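Local coordinates for Atg1 tMIT (Kluyveromyces marxianus, PDB 4P1N), which is the C-terminal tandem MIT region of a serine/threonine protein kinase essential for autophagy, where the kinase is required for autophagosome formation, at residues Phe13-Ser18 and Ser118-Thr123; Ser18-Phe22 and Leu142-Ile146. All coordinates share one frame; numbering follows the deposited sequence.

Both contacts tie helix 10-33 into the first MIT domain. Contact 1 sets it antiparallel to helix 95-129, and contact 2 sets it beside helix 137-170, the helix that follows 95-129 in the chain; together they bring all three helices side by side. The contact centres lie about 7 Å apart and share S18, whose side chain points toward helix 137-170 and only grazes helix 95-129. I146 of contact 2 fills the junction: its CD1 lies 3.3 Å from S119 OG and 3.8 Å from V14 CG1, while its CG2 packs against M120 SD at 3.4 Å. On the flank, E15 CG meets L142 CD1 at 3.6 Å.

Contact 1 of 2, residues Phe13-Ser18 and Ser118-Thr123; sequences FVESLS and SSMKLT
L17 and L122 meet through their branch ends, CD1 of L17 lying 4.0 Å from CD2 of L122. The same L122 methyl also touches the CB of F13 at 3.7 Å, so one methyl meets two residues that are one helical turn apart on helix 10-33. CG of L122 is anti to the backbone N (chi1 -169°), and this carries the leucine across toward the opposing helix. F13 contributes mainly its CB; its ring stands obliquely to the L122 methyl and belongs to the exposed margin of the contact.

Deeper in, S119 places its small side chain against the opposite helix, with OG 3.6 Å from CB of L17 and a little farther from CG1 of V14. The other branch of V14 serves T123: CG2 comes 3.5 Å from OG1, and the two side chains cross at about a right angle. The interface is thus van der Waals packing, in which the serine and threonine oxygens lie against aliphatic carbons.

The hydroxyls of S18 and T123 turn back to their own helices. T123 OG1 donates to S119 O at 2.9 Å, tilted 31° from the plane of that carbonyl, and S18 OG donates to V14 O at 3.0 Å from above the carbonyl plane. V14 O also accepts S18 N-H, and S119 O accepts T123 N-H, in each case from the opposite face of the plane, so two donors grip each oxygen and the two buried hydroxyls are satisfied locally. Helix 137-170 covers this side through I146.

With the segment axes 9.9 Å apart and 172° between their directions, this is antiparallel helix packing of the kind found in the three-helix bundle of MIT domains.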
ATOM      1  N   PHE B  13       8.629 -10.747   5.957  1.00 48.22           N
ATOM      2  CA  PHE B  13       8.789 -11.261   4.601  1.00 49.49           C
ATOM      3  C   PHE B  13       7.945 -10.457   3.607  1.00 46.32           C
ATOM      4  O   PHE B  13       8.388 -10.146   2.507  1.00 43.32           O
ATOM      5  CB  PHE B  13       8.433 -12.733   4.524  1.00 57.30           C
ATOM      6  CG  PHE B  13       9.575 -13.652   4.898  1.00 68.32           C
ATOM      7  CD1 PHE B  13      10.092 -13.660   6.188  1.00 74.10           C
ATOM      8  CD2 PHE B  13      10.128 -14.524   3.959  1.00 75.81           C
ATOM      9  CE1 PHE B  13      11.138 -14.511   6.539  1.00 81.08           C
ATOM     10  CE2 PHE B  13      11.170 -15.383   4.311  1.00 82.84           C
ATOM     11  CZ  PHE B  13      11.673 -15.378   5.602  1.00 82.44           C
ATOM     12  N   VAL B  14       6.740 -10.099   4.025  1.00 45.53           N
ATOM     13  CA  VAL B  14       5.852  -9.308   3.222  1.00 41.99           C
ATOM     14  C   VAL B  14       6.375  -7.874   3.111  1.00 39.02           C
ATOM     15  O   VAL B  14       6.317  -7.309   2.052  1.00 35.65           O
ATOM     16  CB  VAL B  14       4.435  -9.335   3.803  1.00 43.89           C
ATOM     17  CG1 VAL B  14       3.502  -8.434   3.014  1.00 42.55           C
ATOM     18  CG2 VAL B  14       3.904 -10.755   3.756  1.00 48.85           C
ATOM     19  N   GLU B  15       6.933  -7.307   4.181  1.00 40.87           N
ATOM     20  CA  GLU B  15       7.522  -5.963   4.098  1.00 43.16           C
ATOM     21  C   GLU B  15       8.669  -5.896   3.098  1.00 42.38           C
ATOM     22  O   GLU B  15       8.807  -4.922   2.376  1.00 38.13           O
ATOM     23  CB  GLU B  15       8.060  -5.487   5.444  1.00 47.21           C
ATOM     24  CG  GLU B  15       6.993  -4.911   6.332  1.00 51.80           C
ATOM     25  CD  GLU B  15       7.514  -4.481   7.695  1.00 57.11           C
ATOM     26  OE1 GLU B  15       8.394  -5.165   8.246  1.00 56.26           O
ATOM     27  OE2 GLU B  15       7.014  -3.465   8.223  1.00 63.47           O
ATOM     28  N   SER B  16       9.514  -6.923   3.139  1.00 42.03           N
ATOM     29  CA  SER B  16      10.648  -7.099   2.215  1.00 42.71           C
ATOM     30  C   SER B  16      10.199  -7.201   0.725  1.00 38.61           C
ATOM     31  O   SER B  16      10.767  -6.577  -0.154  1.00 35.42           O
ATOM     32  CB  SER B  16      11.428  -8.359   2.645  1.00 46.44           C
ATOM     33  OG  SER B  16      12.479  -8.670   1.740  1.00 56.54           O
ATOM     34  N   LEU B  17       9.160  -7.974   0.451  1.00 38.34           N
ATOM     35  CA  LEU B  17       8.598  -8.022  -0.881  1.00 36.11           C
ATOM     36  C   LEU B  17       8.000  -6.712  -1.281  1.00 31.83           C
ATOM     37  O   LEU B  17       8.109  -6.342  -2.434  1.00 32.84           O
ATOM     38  CB  LEU B  17       7.535  -9.133  -1.028  1.00 36.65           C
ATOM     39  CG  LEU B  17       8.187 -10.510  -0.971  1.00 39.81           C
ATOM     40  CD1 LEU B  17       7.161 -11.592  -0.633  1.00 43.31           C
ATOM     41  CD2 LEU B  17       8.919 -10.841  -2.271  1.00 39.58           C
ATOM     42  N   SER B  18       7.386  -6.010  -0.343  1.00 33.23           N
ATOM     43  CA  SER B  18       6.717  -4.724  -0.629  1.00 32.18           C
ATOM     44  C   SER B  18       7.731  -3.639  -0.927  1.00 30.93           C
ATOM     45  O   SER B  18       7.478  -2.741  -1.751  1.00 31.57           O
ATOM     46  CB  SER B  18       5.815  -4.291   0.524  1.00 34.20           C
ATOM     47  OG  SER B  18       4.742  -5.198   0.695  1.00 37.00           O
ATOM     48  N   SER B 118       3.655 -12.608  -5.841  1.00 37.29           N
ATOM     49  CA  SER B 118       4.438 -13.454  -4.955  1.00 40.70           C
ATOM     50  C   SER B 118       4.098 -13.164  -3.485  1.00 42.27           C
ATOM     51  O   SER B 118       4.015 -14.060  -2.662  1.00 40.57           O
ATOM     52  CB  SER B 118       5.913 -13.195  -5.222  1.00 41.30           C
ATOM     53  OG  SER B 118       6.679 -13.983  -4.344  1.00 48.17           O
ATOM     54  N   SER B 119       3.949 -11.878  -3.171  1.00 39.84           N
ATOM     55  CA  SER B 119       3.444 -11.400  -1.884  1.00 42.69           C
ATOM     56  C   SER B 119       2.092 -11.973  -1.471  1.00 41.34           C
ATOM     57  O   SER B 119       1.902 -12.449  -0.334  1.00 41.72           O
ATOM     58  CB  SER B 119       3.338  -9.841  -1.941  1.00 45.33           C
ATOM     59  OG  SER B 119       3.926  -9.359  -0.778  1.00 56.16           O
ATOM     60  N   MET B 120       1.129 -11.916  -2.376  1.00 41.20           N
ATOM     61  CA  MET B 120      -0.204 -12.416  -2.073  1.00 46.23           C
ATOM     62  C   MET B 120      -0.197 -13.942  -1.836  1.00 49.80           C
ATOM     63  O   MET B 120      -0.866 -14.458  -0.929  1.00 46.85           O
ATOM     64  CB  MET B 120      -1.167 -12.105  -3.209  1.00 48.73           C
ATOM     65  CG  MET B 120      -1.362 -10.635  -3.488  1.00 51.71           C
ATOM     66  SD  MET B 120      -1.984  -9.792  -2.034  1.00 54.42           S
ATOM     67  CE  MET B 120      -3.713 -10.149  -2.258  1.00 62.26           C
ATOM     68  N   LYS B 121       0.554 -14.645  -2.674  1.00 49.23           N
ATOM     69  CA  LYS B 121       0.707 -16.101  -2.569  1.00 53.02           C
ATOM     70  C   LYS B 121       1.296 -16.530  -1.226  1.00 52.10           C
ATOM     71  O   LYS B 121       0.773 -17.410  -0.568  1.00 53.90           O
ATOM     72  CB  LYS B 121       1.606 -16.602  -3.699  1.00 55.61           C
ATOM     73  CG  LYS B 121       0.902 -16.592  -5.042  1.00 64.25           C
ATOM     74  CD  LYS B 121       1.870 -16.744  -6.201  1.00 74.02           C
ATOM     75  CE  LYS B 121       1.140 -16.779  -7.545  1.00 78.66           C
ATOM     76  NZ  LYS B 121       2.105 -16.903  -8.676  1.00 79.30           N
ATOM     77  N   LEU B 122       2.380 -15.882  -0.834  1.00 48.69           N
ATOM     78  CA  LEU B 122       3.035 -16.144   0.431  1.00 52.18           C
ATOM     79  C   LEU B 122       2.072 -15.925   1.582  1.00 53.90           C
ATOM     80  O   LEU B 122       1.969 -16.750   2.498  1.00 53.78           O
ATOM     81  CB  LEU B 122       4.240 -15.217   0.588  1.00 52.59           C
ATOM     82  CG  LEU B 122       5.210 -15.510   1.734  1.00 57.63           C
ATOM     83  CD1 LEU B 122       6.147 -16.647   1.353  1.00 62.02           C
ATOM     84  CD2 LEU B 122       6.035 -14.288   2.104  1.00 56.92           C
ATOM     85  N   THR B 123       1.364 -14.802   1.529  1.00 50.98           N
ATOM     86  CA  THR B 123       0.384 -14.463   2.532  1.00 52.38           C
ATOM     87  C   THR B 123      -0.763 -15.442   2.500  1.00 54.79           C
ATOM     88  O   THR B 123      -1.248 -15.872   3.543  1.00 54.40           O
ATOM     89  CB  THR B 123      -0.137 -13.009   2.345  1.00 51.13           C
ATOM     90  OG1 THR B 123       0.972 -12.100   2.358  1.00 45.80           O
ATOM     91  CG2 THR B 123      -1.090 -12.646   3.457  1.00 54.06           C
TER

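Contact 2 of 2, residues Ser18-Phe22 and Leu142-Ile146; sequences SAKAF and LVQWI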
ATOM      1  N   SER B  18       7.386  -6.010  -0.343  1.00 33.23           N
ATOM      2  CA  SER B  18       6.717  -4.724  -0.629  1.00 32.18           C
ATOM      3  C   SER B  18       7.731  -3.639  -0.927  1.00 30.93           C
ATOM      4  O   SER B  18       7.478  -2.741  -1.751  1.00 31.57           O
ATOM      5  CB  SER B  18       5.815  -4.291   0.524  1.00 34.20           C
ATOM      6  OG  SER B  18       4.742  -5.198   0.695  1.00 37.00           O
ATOM      7  N   ALA B  19       8.886  -3.718  -0.289  1.00 29.91           N
ATOM      8  CA  ALA B  19       9.990  -2.831  -0.653  1.00 30.74           C
ATOM      9  C   ALA B  19      10.458  -3.026  -2.094  1.00 28.92           C
ATOM     10  O   ALA B  19      10.687  -2.068  -2.872  1.00 27.18           O
ATOM     11  CB  ALA B  19      11.143  -3.033   0.310  1.00 31.47           C
ATOM     12  N   LYS B  20      10.601  -4.279  -2.454  1.00 30.27           N
ATOM     13  CA  LYS B  20      10.905  -4.645  -3.823  1.00 30.48           C
ATOM     14  C   LYS B  20       9.835  -4.224  -4.837  1.00 27.97           C
ATOM     15  O   LYS B  20      10.165  -3.701  -5.932  1.00 28.20           O
ATOM     16  CB  LYS B  20      11.099  -6.166  -3.903  1.00 32.81           C
ATOM     17  CG  LYS B  20      12.371  -6.638  -3.199  1.00 35.94           C
ATOM     18  CD  LYS B  20      12.432  -8.153  -3.001  1.00 40.21           C
ATOM     19  CE  LYS B  20      13.674  -8.498  -2.200  1.00 44.50           C
ATOM     20  NZ  LYS B  20      13.677  -9.940  -1.893  1.00 53.36           N
ATOM     21  N   ALA B  21       8.564  -4.449  -4.500  1.00 26.05           N
ATOM     22  CA  ALA B  21       7.473  -4.033  -5.394  1.00 26.15           C
ATOM     23  C   ALA B  21       7.488  -2.527  -5.530  1.00 24.00           C
ATOM     24  O   ALA B  21       7.435  -1.969  -6.633  1.00 26.22           O
ATOM     25  CB  ALA B  21       6.130  -4.521  -4.860  1.00 26.93           C
ATOM     26  N   PHE B  22       7.708  -1.842  -4.427  1.00 25.58           N
ATOM     27  CA  PHE B  22       7.684  -0.382  -4.463  1.00 26.71           C
ATOM     28  C   PHE B  22       8.747   0.189  -5.386  1.00 27.04           C
ATOM     29  O   PHE B  22       8.504   1.094  -6.165  1.00 27.60           O
ATOM     30  CB  PHE B  22       7.876   0.193  -3.036  1.00 27.64           C
ATOM     31  CG  PHE B  22       7.908   1.688  -3.022  1.00 29.30           C
ATOM     32  CD1 PHE B  22       6.723   2.412  -3.011  1.00 30.55           C
ATOM     33  CD2 PHE B  22       9.119   2.386  -3.127  1.00 29.16           C
ATOM     34  CE1 PHE B  22       6.740   3.800  -3.015  1.00 30.39           C
ATOM     35  CE2 PHE B  22       9.150   3.777  -3.108  1.00 29.14           C
ATOM     36  CZ  PHE B  22       7.965   4.497  -3.096  1.00 30.02           C
ATOM     37  N   LEU B 142      -0.640  -3.567   4.674  1.00 37.47           N
ATOM     38  CA  LEU B 142       0.270  -3.923   3.601  1.00 37.14           C
ATOM     39  C   LEU B 142      -0.406  -4.642   2.486  1.00 35.80           C
ATOM     40  O   LEU B 142      -0.137  -4.387   1.309  1.00 34.75           O
ATOM     41  CB  LEU B 142       1.400  -4.832   4.079  1.00 40.29           C
ATOM     42  CG  LEU B 142       2.631  -4.147   4.612  1.00 42.18           C
ATOM     43  CD1 LEU B 142       3.643  -5.202   4.991  1.00 46.38           C
ATOM     44  CD2 LEU B 142       3.247  -3.230   3.576  1.00 43.28           C
ATOM     45  N   VAL B 143      -1.235  -5.604   2.860  1.00 36.46           N
ATOM     46  CA  VAL B 143      -1.942  -6.395   1.900  1.00 35.72           C
ATOM     47  C   VAL B 143      -2.966  -5.567   1.122  1.00 34.57           C
ATOM     48  O   VAL B 143      -3.062  -5.739  -0.087  1.00 34.95           O
ATOM     49  CB  VAL B 143      -2.572  -7.635   2.553  1.00 39.01           C
ATOM     50  CG1 VAL B 143      -3.475  -8.366   1.563  1.00 39.84           C
ATOM     51  CG2 VAL B 143      -1.460  -8.570   3.041  1.00 40.52           C
ATOM     52  N   GLN B 144      -3.716  -4.687   1.786  1.00 32.75           N
ATOM     53  CA  GLN B 144      -4.515  -3.702   1.032  1.00 33.33           C
ATOM     54  C   GLN B 144      -3.683  -2.915   0.012  1.00 31.11           C
ATOM     55  O   GLN B 144      -4.074  -2.809  -1.174  1.00 29.59           O
ATOM     56  CB  GLN B 144      -5.277  -2.787   1.960  1.00 34.07           C
ATOM     57  CG  GLN B 144      -6.383  -3.561   2.701  1.00 36.47           C
ATOM     58  CD  GLN B 144      -7.142  -2.704   3.658  1.00 39.33           C
ATOM     59  OE1 GLN B 144      -6.785  -1.547   3.891  1.00 40.28           O
ATOM     60  NE2 GLN B 144      -8.222  -3.261   4.244  1.00 43.05           N
ATOM     61  N   TRP B 145      -2.509  -2.431   0.446  1.00 30.33           N
ATOM     62  CA  TRP B 145      -1.590  -1.745  -0.462  1.00 28.98           C
ATOM     63  C   TRP B 145      -1.157  -2.585  -1.650  1.00 29.51           C
ATOM     64  O   TRP B 145      -1.200  -2.122  -2.787  1.00 29.97           O
ATOM     65  CB  TRP B 145      -0.377  -1.223   0.299  1.00 27.92           C
ATOM     66  CG  TRP B 145       0.559  -0.419  -0.538  1.00 26.79           C
ATOM     67  CD1 TRP B 145       0.475   0.929  -0.886  1.00 26.66           C
ATOM     68  CD2 TRP B 145       1.726  -0.931  -1.206  1.00 25.99           C
ATOM     69  NE1 TRP B 145       1.564   1.258  -1.698  1.00 25.17           N
ATOM     70  CE2 TRP B 145       2.336   0.133  -1.892  1.00 24.68           C
ATOM     71  CE3 TRP B 145       2.338  -2.171  -1.227  1.00 27.70           C
ATOM     72  CZ2 TRP B 145       3.515  -0.039  -2.639  1.00 25.40           C
ATOM     73  CZ3 TRP B 145       3.539  -2.326  -1.940  1.00 27.25           C
ATOM     74  CH2 TRP B 145       4.098  -1.276  -2.633  1.00 26.10           C
ATOM     75  N   ILE B 146      -0.713  -3.818  -1.385  1.00 30.21           N
ATOM     76  CA  ILE B 146      -0.272  -4.751  -2.420  1.00 28.05           C
ATOM     77  C   ILE B 146      -1.386  -4.960  -3.406  1.00 29.65           C
ATOM     78  O   ILE B 146      -1.185  -4.881  -4.604  1.00 29.58           O
ATOM     79  CB  ILE B 146       0.141  -6.126  -1.777  1.00 30.03           C
ATOM     80  CG1 ILE B 146       1.476  -6.001  -1.084  1.00 30.50           C
ATOM     81  CG2 ILE B 146       0.184  -7.241  -2.811  1.00 30.70           C
ATOM     82  CD1 ILE B 146       1.743  -7.049  -0.018  1.00 34.25           C
TER
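Segments 18-22 and 142-146 run roughly parallel, their axes 29° apart in direction and 11.5 Å at closest approach, as two neighbouring helices of the MIT-domain helical bundle. W145 spans the gap: with CG anti to the backbone N (chi1 -176°), its indole reaches helix 10-33 by the far end of the six-membered ring. There CZ3 lies 3.9 Å from S18 CB, and CH2 approaches the S18 carbonyl oxygen and, more loosely, A21 CB. F22 crosses the indole at about a right angle, W145 CZ2 standing near the plane of the phenyl ring at its edge, 4.1 Å from F22 CD1.

The indole NE1 points to the second subunit, where it donates to OE1 of Q144; Q144 of this chain accepts the reciprocal bond from W145 there. W145 therefore joins packing within the domain to the contact between the two copies. With an alanine in place of W145, a gap is likely to open beside S18 and F22, and OE1 of Q144 in the second subunit would probably lose its indole donor.

Two aliphatic side chains touch the S18 hydroxyl, whose hydrogen bond goes to V14 O: CD2 of L142 lies 3.8 Å from S18 OG, and CD1 of I146 lies 3.6 Å from that same oxygen.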